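Side-chain contacts in octopine dehydrogenase (Pecten maximus, PDB 3C7A), which catalyses the NADH-dependent reductive condensation of L-arginine with pyruvate to D-octopine, as well as the reverse oxidation of octopine by NAD(+): residues Ser117-Glu122 and Met334-Gly339; Tyr208-Pro213 and Thr247-Glu252. All coordinates share one frame; numbering follows the deposited sequence.

Contact 1. Residues Ser117-Glu122 and Met334-Gly339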
ATOM      1  N   SER A 117      -1.487   2.705  -2.297  1.00 12.46           N
ATOM      2  CA  SER A 117      -2.323   1.893  -3.172  1.00 12.75           C
ATOM      3  C   SER A 117      -2.305   0.428  -2.751  1.00 12.77           C
ATOM      4  O   SER A 117      -3.354  -0.193  -2.583  1.00 12.74           O
ATOM      5  CB  SER A 117      -1.864   2.027  -4.626  1.00 12.72           C
ATOM      6  OG  SER A 117      -2.269   3.269  -5.176  1.00 13.35           O
ATOM      7  N   GLN A 118      -1.155  -0.107  -2.445  1.00 20.00           N
ATOM      8  CA  GLN A 118      -0.890  -1.543  -2.455  1.00 20.00           C
ATOM      9  C   GLN A 118      -1.078  -2.213  -3.887  1.00 20.00           C
ATOM     10  O   GLN A 118      -1.155  -1.567  -4.841  1.00 12.99           O
ATOM     11  CB  GLN A 118      -1.642  -2.323  -1.296  1.00 20.00           C
ATOM     12  CG  GLN A 118      -1.164  -1.992   0.152  1.00 20.00           C
ATOM     13  CD  GLN A 118      -1.883  -2.746   1.262  1.00 20.00           C
ATOM     14  OE1 GLN A 118      -2.983  -2.433   1.609  1.00 20.00           O
ATOM     15  NE2 GLN A 118      -1.233  -3.745   1.812  1.00 20.00           N
ATOM     16  N   ALA A 119      -1.141  -3.512  -3.961  1.00 12.76           N
ATOM     17  CA  ALA A 119      -0.976  -4.247  -5.208  1.00 12.68           C
ATOM     18  C   ALA A 119      -2.325  -4.600  -5.824  1.00 12.63           C
ATOM     19  O   ALA A 119      -3.215  -5.110  -5.144  1.00 12.46           O
ATOM     20  CB  ALA A 119      -0.151  -5.504  -4.978  1.00 12.69           C
ATOM     21  N   GLY A 120      -2.470  -4.325  -7.116  1.00 12.58           N
ATOM     22  CA  GLY A 120      -3.720  -4.615  -7.832  1.00 12.44           C
ATOM     23  C   GLY A 120      -4.719  -3.468  -7.915  1.00 12.43           C
ATOM     24  O   GLY A 120      -5.869  -3.669  -8.317  1.00 12.31           O
ATOM     25  N   PHE A 121      -4.272  -2.268  -7.542  1.00 12.33           N
ATOM     26  CA  PHE A 121      -5.099  -1.052  -7.518  1.00 12.33           C
ATOM     27  C   PHE A 121      -5.709  -0.710  -8.886  1.00 12.40           C
ATOM     28  O   PHE A 121      -6.905  -0.409  -8.981  1.00 12.31           O
ATOM     29  CB  PHE A 121      -4.256   0.125  -6.993  1.00 12.21           C
ATOM     30  CG  PHE A 121      -5.051   1.364  -6.650  1.00 12.23           C
ATOM     31  CD1 PHE A 121      -5.068   2.456  -7.516  1.00 11.97           C
ATOM     32  CD2 PHE A 121      -5.752   1.453  -5.448  1.00 12.07           C
ATOM     33  CE1 PHE A 121      -5.786   3.614  -7.199  1.00 12.12           C
ATOM     34  CE2 PHE A 121      -6.476   2.605  -5.121  1.00 12.21           C
ATOM     35  CZ  PHE A 121      -6.492   3.688  -5.999  1.00 12.24           C
ATOM     36  N   GLU A 122      -4.887  -0.771  -9.933  1.00 12.46           N
ATOM     37  CA  GLU A 122      -5.296  -0.383 -11.290  1.00 12.55           C
ATOM     38  C   GLU A 122      -6.270  -1.367 -11.953  1.00 12.59           C
ATOM     39  O   GLU A 122      -7.185  -0.945 -12.668  1.00 12.47           O
ATOM     40  CB  GLU A 122      -4.070  -0.162 -12.193  1.00 12.57           C
ATOM     41  CG  GLU A 122      -3.152   0.997 -11.775  1.00 12.53           C
ATOM     42  CD  GLU A 122      -2.046   0.584 -10.804  1.00 12.59           C
ATOM     43  OE1 GLU A 122      -2.050  -0.572 -10.325  1.00 12.41           O
ATOM     44  OE2 GLU A 122      -1.162   1.424 -10.521  1.00 12.41           O
ATOM     45  N   MET A 334       1.422 -10.876  -2.305  1.00 15.63           N
ATOM     46  CA  MET A 334       2.015 -12.105  -2.890  1.00 15.38           C
ATOM     47  C   MET A 334       1.173 -12.798  -4.036  1.00 15.25           C
ATOM     48  O   MET A 334       1.723 -13.148  -5.045  1.00 15.15           O
ATOM     49  CB  MET A 334       2.491 -13.127  -1.807  1.00 15.34           C
ATOM     50  CG  MET A 334       3.679 -12.797  -0.845  1.00 15.17           C
ATOM     51  SD  MET A 334       4.538 -14.177   0.046  1.00 15.09           S
ATOM     52  CE  MET A 334       5.434 -14.894  -1.297  1.00 14.85           C
ATOM     53  N   ILE A 335      -0.161 -12.901  -3.864  1.00 15.17           N
ATOM     54  CA  ILE A 335      -1.051 -13.540  -4.851  1.00 15.06           C
ATOM     55  C   ILE A 335      -1.129 -12.752  -6.172  1.00 15.02           C
ATOM     56  O   ILE A 335      -1.218 -13.348  -7.251  1.00 14.98           O
ATOM     57  CB  ILE A 335      -2.485 -13.795  -4.268  1.00 15.02           C
ATOM     58  CG1 ILE A 335      -2.438 -14.741  -3.053  1.00 15.15           C
ATOM     59  CG2 ILE A 335      -3.454 -14.326  -5.337  1.00 15.17           C
ATOM     60  CD1 ILE A 335      -1.960 -16.171  -3.340  1.00 14.83           C
ATOM     61  N   VAL A 336      -1.085 -11.422  -6.080  1.00 14.96           N
ATOM     62  CA  VAL A 336      -1.110 -10.550  -7.266  1.00 14.91           C
ATOM     63  C   VAL A 336       0.163 -10.719  -8.114  1.00 14.88           C
ATOM     64  O   VAL A 336       0.092 -10.777  -9.348  1.00 14.80           O
ATOM     65  CB  VAL A 336      -1.328  -9.051  -6.891  1.00 14.96           C
ATOM     66  CG1 VAL A 336      -1.535  -8.194  -8.142  1.00 14.92           C
ATOM     67  CG2 VAL A 336      -2.523  -8.891  -5.950  1.00 14.89           C
ATOM     68  N   PHE A 337       1.313 -10.809  -7.444  1.00 14.82           N
ATOM     69  CA  PHE A 337       2.607 -11.054  -8.098  1.00 14.80           C
ATOM     70  C   PHE A 337       2.651 -12.403  -8.833  1.00 14.83           C
ATOM     71  O   PHE A 337       3.228 -12.502  -9.920  1.00 14.69           O
ATOM     72  CB  PHE A 337       3.751 -10.945  -7.074  1.00 14.78           C
ATOM     73  CG  PHE A 337       5.119 -11.268  -7.631  1.00 14.85           C
ATOM     74  CD1 PHE A 337       5.745 -10.410  -8.534  1.00 14.93           C
ATOM     75  CD2 PHE A 337       5.791 -12.422  -7.230  1.00 14.79           C
ATOM     76  CE1 PHE A 337       7.014 -10.707  -9.045  1.00 15.04           C
ATOM     77  CE2 PHE A 337       7.058 -12.728  -7.732  1.00 14.69           C
ATOM     78  CZ  PHE A 337       7.672 -11.868  -8.642  1.00 14.93           C
ATOM     79  N   LYS A 338       2.035 -13.426  -8.238  1.00 14.88           N
ATOM     80  CA  LYS A 338       1.964 -14.768  -8.834  1.00 15.01           C
ATOM     81  C   LYS A 338       1.189 -14.778 -10.161  1.00 15.08           C
ATOM     82  O   LYS A 338       1.592 -15.451 -11.114  1.00 15.02           O
ATOM     83  CB  LYS A 338       1.371 -15.775  -7.829  1.00 15.12           C
ATOM     84  CG  LYS A 338       1.162 -17.210  -8.347  1.00 14.98           C
ATOM     85  CD  LYS A 338       2.475 -17.934  -8.650  1.00 15.30           C
ATOM     86  CE  LYS A 338       2.220 -19.372  -9.097  1.00 15.50           C
ATOM     87  NZ  LYS A 338       3.474 -20.084  -9.482  1.00 15.79           N
ATOM     88  N   GLY A 339       0.094 -14.022 -10.216  1.00 15.17           N
ATOM     89  CA  GLY A 339      -0.708 -13.887 -11.437  1.00 15.37           C
ATOM     90  C   GLY A 339       0.050 -13.296 -12.616  1.00 15.50           C
ATOM     91  O   GLY A 339      -0.126 -13.735 -13.758  1.00 15.52           O
TER

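Contact 2. Residues Tyr208-Pro213 and Thr247-Glu252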
ATOM      1  N   TYR A 208       8.135  -5.685  -2.485  1.00 15.39           N
ATOM      2  CA  TYR A 208       8.789  -6.765  -1.732  1.00 15.37           C
ATOM      3  C   TYR A 208       7.816  -7.471  -0.772  1.00 15.41           C
ATOM      4  O   TYR A 208       8.072  -7.555   0.434  1.00 15.34           O
ATOM      5  CB  TYR A 208      10.019  -6.254  -0.959  1.00 15.42           C
ATOM      6  CG  TYR A 208      11.168  -5.697  -1.784  1.00 15.43           C
ATOM      7  CD1 TYR A 208      11.603  -6.329  -2.954  1.00 15.37           C
ATOM      8  CD2 TYR A 208      11.856  -4.557  -1.361  1.00 15.33           C
ATOM      9  CE1 TYR A 208      12.675  -5.816  -3.697  1.00 15.67           C
ATOM     10  CE2 TYR A 208      12.926  -4.041  -2.092  1.00 15.46           C
ATOM     11  CZ  TYR A 208      13.331  -4.673  -3.256  1.00 15.66           C
ATOM     12  OH  TYR A 208      14.390  -4.160  -3.971  1.00 15.62           O
ATOM     13  N   SER A 209       6.709  -7.977  -1.318  1.00 15.42           N
ATOM     14  CA  SER A 209       5.623  -8.577  -0.522  1.00 15.45           C
ATOM     15  C   SER A 209       6.035  -9.801   0.312  1.00 15.45           C
ATOM     16  O   SER A 209       5.320 -10.195   1.240  1.00 15.34           O
ATOM     17  CB  SER A 209       4.437  -8.938  -1.427  1.00 15.48           C
ATOM     18  OG  SER A 209       3.849  -7.780  -2.001  1.00 15.58           O
ATOM     19  N   PHE A 210       7.188 -10.380  -0.018  1.00 15.46           N
ATOM     20  CA  PHE A 210       7.697 -11.602   0.619  1.00 15.55           C
ATOM     21  C   PHE A 210       8.386 -11.410   1.980  1.00 15.66           C
ATOM     22  O   PHE A 210       8.665 -12.393   2.671  1.00 15.59           O
ATOM     23  CB  PHE A 210       8.653 -12.333  -0.341  1.00 15.51           C
ATOM     24  CG  PHE A 210       9.840 -11.503  -0.781  1.00 15.56           C
ATOM     25  CD1 PHE A 210      10.986 -11.419   0.010  1.00 15.53           C
ATOM     26  CD2 PHE A 210       9.812 -10.812  -1.991  1.00 15.50           C
ATOM     27  CE1 PHE A 210      12.082 -10.652  -0.394  1.00 15.68           C
ATOM     28  CE2 PHE A 210      10.904 -10.043  -2.405  1.00 15.58           C
ATOM     29  CZ  PHE A 210      12.040  -9.964  -1.606  1.00 15.55           C
ATOM     30  N   VAL A 211       8.654 -10.158   2.359  1.00 15.81           N
ATOM     31  CA  VAL A 211       9.511  -9.843   3.520  1.00 15.95           C
ATOM     32  C   VAL A 211       8.995 -10.356   4.879  1.00 16.15           C
ATOM     33  O   VAL A 211       9.697 -11.107   5.562  1.00 16.01           O
ATOM     34  CB  VAL A 211       9.860  -8.319   3.595  1.00 15.98           C
ATOM     35  CG1 VAL A 211      10.577  -7.973   4.902  1.00 15.85           C
ATOM     36  CG2 VAL A 211      10.721  -7.903   2.409  1.00 15.88           C
ATOM     37  N   HIS A 212       7.785  -9.953   5.265  1.00 16.39           N
ATOM     38  CA  HIS A 212       7.225 -10.343   6.567  1.00 16.72           C
ATOM     39  C   HIS A 212       6.855 -11.828   6.708  1.00 16.96           C
ATOM     40  O   HIS A 212       7.120 -12.422   7.757  1.00 17.02           O
ATOM     41  CB  HIS A 212       6.053  -9.438   6.978  1.00 16.71           C
ATOM     42  CG  HIS A 212       6.469  -8.060   7.394  1.00 16.71           C
ATOM     43  ND1 HIS A 212       5.755  -6.932   7.054  1.00 17.02           N
ATOM     44  CD2 HIS A 212       7.532  -7.627   8.114  1.00 16.69           C
ATOM     45  CE1 HIS A 212       6.355  -5.865   7.550  1.00 17.11           C
ATOM     46  NE2 HIS A 212       7.436  -6.260   8.198  1.00 16.74           N
ATOM     47  N   PRO A 213       6.233 -12.433   5.668  1.00 17.19           N
ATOM     48  CA  PRO A 213       5.996 -13.885   5.702  1.00 17.39           C
ATOM     49  C   PRO A 213       7.268 -14.735   5.846  1.00 17.61           C
ATOM     50  O   PRO A 213       7.218 -15.807   6.456  1.00 17.55           O
ATOM     51  CB  PRO A 213       5.319 -14.161   4.353  1.00 17.40           C
ATOM     52  CG  PRO A 213       4.698 -12.865   3.974  1.00 17.35           C
ATOM     53  CD  PRO A 213       5.675 -11.832   4.440  1.00 17.18           C
ATOM     54  N   THR A 247      17.360 -13.468  -0.358  1.00 18.49           N
ATOM     55  CA  THR A 247      18.140 -13.271  -1.587  1.00 18.23           C
ATOM     56  C   THR A 247      17.518 -14.012  -2.779  1.00 18.08           C
ATOM     57  O   THR A 247      17.469 -13.477  -3.891  1.00 18.01           O
ATOM     58  CB  THR A 247      19.623 -13.702  -1.398  1.00 18.25           C
ATOM     59  OG1 THR A 247      20.191 -13.000  -0.286  1.00 18.23           O
ATOM     60  CG2 THR A 247      20.452 -13.402  -2.644  1.00 18.37           C
ATOM     61  N   ALA A 248      17.036 -15.230  -2.533  1.00 17.86           N
ATOM     62  CA  ALA A 248      16.422 -16.063  -3.571  1.00 17.64           C
ATOM     63  C   ALA A 248      15.100 -15.491  -4.095  1.00 17.54           C
ATOM     64  O   ALA A 248      14.816 -15.578  -5.294  1.00 17.47           O
ATOM     65  CB  ALA A 248      16.226 -17.486  -3.064  1.00 17.63           C
ATOM     66  N   CYS A 249      14.301 -14.916  -3.197  1.00 17.37           N
ATOM     67  CA  CYS A 249      13.024 -14.294  -3.565  1.00 17.28           C
ATOM     68  C   CYS A 249      13.222 -12.986  -4.343  1.00 17.21           C
ATOM     69  O   CYS A 249      12.415 -12.648  -5.213  1.00 17.15           O
ATOM     70  CB  CYS A 249      12.155 -14.058  -2.325  1.00 17.32           C
ATOM     71  SG  CYS A 249      11.421 -15.558  -1.595  1.00 17.36           S
ATOM     72  N   SER A 250      14.297 -12.264  -4.022  1.00 17.14           N
ATOM     73  CA  SER A 250      14.674 -11.034  -4.727  1.00 17.10           C
ATOM     74  C   SER A 250      15.163 -11.305  -6.155  1.00 17.20           C
ATOM     75  O   SER A 250      14.875 -10.529  -7.073  1.00 17.15           O
ATOM     76  CB  SER A 250      15.744 -10.271  -3.938  1.00 17.09           C
ATOM     77  OG  SER A 250      16.164  -9.103  -4.627  1.00 16.98           O
ATOM     78  N   ASN A 251      15.908 -12.398  -6.330  1.00 17.19           N
ATOM     79  CA  ASN A 251      16.377 -12.825  -7.651  1.00 17.25           C
ATOM     80  C   ASN A 251      15.227 -13.201  -8.591  1.00 17.24           C
ATOM     81  O   ASN A 251      15.304 -12.969  -9.801  1.00 17.20           O
ATOM     82  CB  ASN A 251      17.369 -13.992  -7.526  1.00 17.29           C
ATOM     83  CG  ASN A 251      18.762 -13.548  -7.079  1.00 17.53           C
ATOM     84  OD1 ASN A 251      19.093 -12.359  -7.089  1.00 17.79           O
ATOM     85  ND2 ASN A 251      19.589 -14.514  -6.694  1.00 17.80           N
ATOM     86  N   GLU A 252      14.165 -13.775  -8.026  1.00 17.17           N
ATOM     87  CA  GLU A 252      12.964 -14.134  -8.788  1.00 17.18           C
ATOM     88  C   GLU A 252      12.191 -12.908  -9.297  1.00 17.13           C
ATOM     89  O   GLU A 252      11.571 -12.962 -10.363  1.00 17.10           O
ATOM     90  CB  GLU A 252      12.058 -15.070  -7.972  1.00 17.13           C
ATOM     91  CG  GLU A 252      12.553 -16.523  -7.930  1.00 17.18           C
ATOM     92  CD  GLU A 252      11.814 -17.409  -6.928  1.00 17.40           C
ATOM     93  OE1 GLU A 252      10.796 -16.975  -6.349  1.00 17.40           O
ATOM     94  OE2 GLU A 252      12.260 -18.558  -6.720  1.00 17.76           O
TER

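Contact 1. Residues Ser117-Glu122 and Met334-Gly339
Gly120 and Val336 bring the two backbones closest, their CA atoms 6.5 Å apart, where the loop entering helix 121-129 passes one face of helix 330-344. Val336 is the larger contributor, spreading its three side-chain carbons over one peptide and one methyl, and Ala119 meets it with that methyl, CB to CB 4.2 Å. The two branches of the valine fork from there: CG1 stands anti to the backbone N (chi1 -172°) and comes to 4.1 Å from Gly120 N, while CG2, anti to the carbonyl carbon, lies 3.9 Å from Ala119 O. Gly120 occupies the N-cap position of helix 121-129. With no side chain and a positive phi (94°), it lets Val336 CG1 approach its backbone N directly. No hydrogen bond crosses the contact. Ala119 O, although brushed by a methyl, is engaged elsewhere by Arg381 NH1, and the Val336 side chain also touches Arg381, so a polar partner and an apolar one share the same peptide. Next to Ala119 in the chain is Gln118, which binds pyruvate. The contact joins the loop carrying Gln118, which follows strand 111-114 of the nucleotide-binding, Rossmann-type part, to helix 330-344 of the alpha-helical domain. With all three touching residues buried and the summed interface just 94 Å², the chemistry implies a small, nonpolar van der Waals join, while the buried carbonyl Ala119 O is satisfied by Arg381.

Contact 2. Residues Tyr208-Pro213 and Thr247-Glu252
The ring of Phe210 lies flat beneath Cys249, whose CB sits almost over the middle of one face, 3.7 Å from the ring centroid and 11° off the ring normal. This is a CH-pi contact made by the cysteine methylene; the nearest ring atom is CD1, 3.7 Å from Cys249 CB. The sulfur is turned aside: Cys249 SG is 4.9 Å from the centroid and 30° off the normal, an oblique sulfur-aromatic approach that adds to the methylene's contact. CB itself points at the ring, and with SG anti to the carbonyl carbon the sulfur stands farther from the ring plane than CB. On the other side of the contact, Phe210 takes the crowded position for CG, between its own backbone N and carbonyl carbon (chi1 58°), which carries the ring out from the turn toward helix 240-263. The far end of the ring continues along that helix by one residue, with CZ 4.0 Å from Ser250 N, obliquely placed, and 4.4 Å from Ser250 CB.

A type I beta turn from Tyr208 to Val211, closed by a bond from Val211 N to Tyr208 O, presents the phenylalanine two residues ahead of His212, the active-site residue that also binds pyruvate. His212 NE2 is hydrogen-bonded to Tyr235 OH. Leu246 and Cys253 of helix 240-263 also touch Phe210, so the ring is packed along successive turns of one helix. Cys249 in addition meets Ser350 and Asn351 of helix 349-362, placing the contact among the helices of the alpha-helical domain.

Overall arrangement
Both contacts are buried and neither has a hydrogen bond across it, yet they join different parts of the fold. Contact 1, about 10 Å from the centre of the chain, sets a pyruvate-binding loop against helix 330-344 through aliphatic groups and a peptide. Contact 2, about 17 Å out, lies wholly within the alpha-helical domain; it is nested in sequence inside the loop that contact 1 closes, and it relies on an aromatic face. Their centres are 14 Å apart, and helix 330-344 connects them: Met334 packs against Ser209, Phe210 and Pro213. One helix thus touches both the pyruvate-binding loop and the turn preceding the active-site histidine.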